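Side-chain contact in peroxiredoxin (Mycobacterium tuberculosis, PDB 5EPF), which probably reduces hydrogen peroxide and organic hydroperoxides at the expense of thioredoxin, protecting the cell against oxidative stress: residues S77-P80 with V81-A85. Sequence-based numbering, arbitrary orientation.
Sequences STDP and VRKQA. With EDO (1,2-ethanediol), chain D.
The carboxylate plane of Asp79 and the side-chain amide plane of Gln84 are turned 64° from each other, the two side chains crossing at about a right angle, with amide oxygen OE1 of Gln84 3.8 Å from CB of Asp79. In one of two conformers of the Arg82 side chain, and so less certainly, the guanidinium has O1 of a 1,2-ethanediol, probably from the crystallisation liquor, at its edge near the plane. All this sits in a strand-to-helix turn of the thioredoxin-like fold, where strand 72-77 ends and helix 81-91 begins with Pro80 at the N-cap. Ser77 forms an ST turn: its OG accepts from the backbone N of Asp79 (3.1 Å) and donates to OD2 of Asp79 at 2.7 Å, meeting that oxygen on the anti side, 32° out of the carboxylate plane. Ala47 N also bonds OD2, so one carboxylate oxygen has two donors. Asp79 OD1 and Lys83 NZ, 4.7 Å apart and not in contact, share a water that donates to OD1 and accepts from NZ. The extended chain of Lys83, with CG anti to the backbone N, carries NZ to this water. Gln84 instead bends at chi2 (-70°), which turns its amide back toward Ser77 and Asp79; buried there, OE1 bonds Tyr44 OH and NE2 bonds Leu98 O, tying the helix start to the neighbouring strand and the loop after strand 39-43. The Asp79 side chain lies about 7 Å from that of Cys52, probably the peroxidatic cysteine, which places the turn near the active site. Pro80 O takes the first helical bond, nearly straight, from Gln84 N (3.0 Å), and a weak second one from Lys83 N. Ethanediol O1 accepts from the backbone Arg82 N at 2.9 Å.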
ATOM      1  N   SER A  77      -3.558  -2.460  -5.464  1.00  7.12           N
ATOM      2  CA  SER A  77      -4.985  -2.572  -5.751  1.00  7.49           C
ATOM      3  C   SER A  77      -5.182  -3.778  -6.665  1.00  6.98           C
ATOM      4  O   SER A  77      -4.217  -4.417  -7.091  1.00  8.18           O
ATOM      5  CB  SER A  77      -5.530  -1.308  -6.429  1.00  7.98           C
ATOM      6  OG  SER A  77      -5.055  -1.275  -7.771  1.00  8.04           O
ATOM      7  N   THR A  78      -6.441  -4.056  -7.009  1.00  8.14           N
ATOM      8  CA  THR A  78      -6.723  -5.107  -7.979  1.00  8.87           C
ATOM      9  C   THR A  78      -6.606  -4.636  -9.423  1.00  9.34           C
ATOM     10  O   THR A  78      -6.889  -5.422 -10.328  1.00 10.87           O
ATOM     11  CB  THR A  78      -8.115  -5.703  -7.746  1.00 10.11           C
ATOM     12  OG1 THR A  78      -9.100  -4.666  -7.856  1.00 11.24           O
ATOM     13  CG2 THR A  78      -8.196  -6.380  -6.384  1.00 11.67           C
ATOM     14  N   ASP A  79      -6.216  -3.387  -9.669  1.00  8.05           N
ATOM     15  CA  ASP A  79      -6.105  -2.914 -11.043  1.00  8.48           C
ATOM     16  C   ASP A  79      -4.998  -3.666 -11.791  1.00  8.82           C
ATOM     17  O   ASP A  79      -3.987  -4.048 -11.197  1.00  9.16           O
ATOM     18  CB  ASP A  79      -5.783  -1.428 -11.043  1.00  9.01           C
ATOM     19  CG  ASP A  79      -6.913  -0.602 -10.477  1.00  9.56           C
ATOM     20  OD1 ASP A  79      -8.000  -0.608 -11.085  1.00 11.30           O
ATOM     21  OD2 ASP A  79      -6.737   0.043  -9.427  1.00 10.10           O
ATOM     22  N   PRO A  80      -5.161  -3.866 -13.104  1.00  8.75           N
ATOM     23  CA  PRO A  80      -4.125  -4.541 -13.898  0.55  9.28           C
ATOM     24  C   PRO A  80      -2.843  -3.720 -13.957  1.00  8.30           C
ATOM     25  O   PRO A  80      -2.841  -2.494 -13.795  1.00  8.71           O
ATOM     26  CB  PRO A  80      -4.759  -4.643 -15.295  0.55 10.36           C
ATOM     27  CG  PRO A  80      -6.214  -4.602 -15.053  0.55  9.99           C
ATOM     28  CD  PRO A  80      -6.400  -3.670 -13.875  0.55  9.50           C
ATOM     29  N   VAL A  81      -1.735  -4.421 -14.219  1.00  8.96           N
ATOM     30  CA  VAL A  81      -0.426  -3.779 -14.355  1.00  9.80           C
ATOM     31  C   VAL A  81      -0.490  -2.597 -15.315  1.00  9.73           C
ATOM     32  O   VAL A  81       0.060  -1.528 -15.038  1.00  9.80           O
ATOM     33  CB  VAL A  81       0.623  -4.823 -14.796  1.00 10.21           C
ATOM     34  CG1 VAL A  81       1.938  -4.179 -15.225  1.00 11.08           C
ATOM     35  CG2 VAL A  81       0.883  -5.822 -13.660  1.00 11.01           C
ATOM     36  N   ARG A  82      -1.162  -2.761 -16.459  1.00 10.31           N
ATOM     37  CA  ARG A  82      -1.155  -1.684 -17.446  0.55 10.92           C
ATOM     38  C   ARG A  82      -1.830  -0.421 -16.922  1.00 10.21           C
ATOM     39  O   ARG A  82      -1.431   0.691 -17.295  1.00 11.53           O
ATOM     40  CB  ARG A  82      -1.770  -2.146 -18.773  0.55 12.35           C
ATOM     41  CG  ARG A  82      -3.279  -2.349 -18.763  0.55 14.37           C
ATOM     42  CD  ARG A  82      -3.747  -3.012 -20.071  0.55 17.29           C
ATOM     43  NE  ARG A  82      -3.218  -4.368 -20.171  0.55 19.56           N
ATOM     44  CZ  ARG A  82      -3.549  -5.250 -21.106  0.55 21.58           C
ATOM     45  NH1 ARG A  82      -4.421  -4.928 -22.056  0.55 22.92           N
ATOM     46  NH2 ARG A  82      -2.994  -6.459 -21.086  0.55 21.96           N
ATOM     47  N   LYS A  83      -2.836  -0.559 -16.048  1.00  9.54           N
ATOM     48  CA  LYS A  83      -3.462   0.630 -15.481  1.00  9.71           C
ATOM     49  C   LYS A  83      -2.607   1.228 -14.374  1.00  8.94           C
ATOM     50  O   LYS A  83      -2.484   2.454 -14.277  1.00  9.07           O
ATOM     51  CB  LYS A  83      -4.869   0.323 -14.975  1.00  9.99           C
ATOM     52  CG  LYS A  83      -5.605   1.602 -14.557  1.00 10.98           C
ATOM     53  CD  LYS A  83      -7.098   1.400 -14.357  1.00 12.85           C
ATOM     54  CE  LYS A  83      -7.744   2.758 -14.077  1.00 13.98           C
ATOM     55  NZ  LYS A  83      -9.214   2.716 -14.114  1.00 16.17           N
ATOM     56  N   GLN A  84      -2.009   0.378 -13.535  1.00  8.63           N
ATOM     57  CA  GLN A  84      -1.056   0.876 -12.546  1.00  8.38           C
ATOM     58  C   GLN A  84       0.080   1.623 -13.228  1.00  8.75           C
ATOM     59  O   GLN A  84       0.514   2.675 -12.746  1.00  8.76           O
ATOM     60  CB  GLN A  84      -0.486  -0.275 -11.705  1.00  8.50           C
ATOM     61  CG  GLN A  84      -1.489  -1.186 -10.978  1.00  8.71           C
ATOM     62  CD  GLN A  84      -2.205  -0.523  -9.814  1.00  8.64           C
ATOM     63  OE1 GLN A  84      -2.721   0.589  -9.925  1.00  8.70           O
ATOM     64  NE2 GLN A  84      -2.256  -1.221  -8.689  1.00 10.38           N
ATOM     65  N   ALA A  85       0.565   1.100 -14.363  1.00  8.95           N
ATOM     66  CA  ALA A  85       1.648   1.756 -15.088  1.00  8.86           C
ATOM     67  C   ALA A  85       1.252   3.164 -15.516  1.00  8.27           C
ATOM     68  O   ALA A  85       2.024   4.113 -15.357  1.00  8.97           O
ATOM     69  CB  ALA A  85       2.065   0.923 -16.302  1.00 10.42           C
TER
HETATM   70  C1  EDO D 202      -1.276  -6.626 -17.678  1.00 24.80           C
HETATM   71  O1  EDO D 202      -1.968  -5.385 -17.528  1.00 21.44           O
HETATM   72  C2  EDO D 202      -0.247  -6.511 -18.792  1.00 28.12           C
HETATM   73  O2  EDO D 202       0.652  -5.447 -18.488  1.00 29.61           O
HETATM   74  O   HOH W   1      -9.401   1.741 -11.630  1.00 21.11           O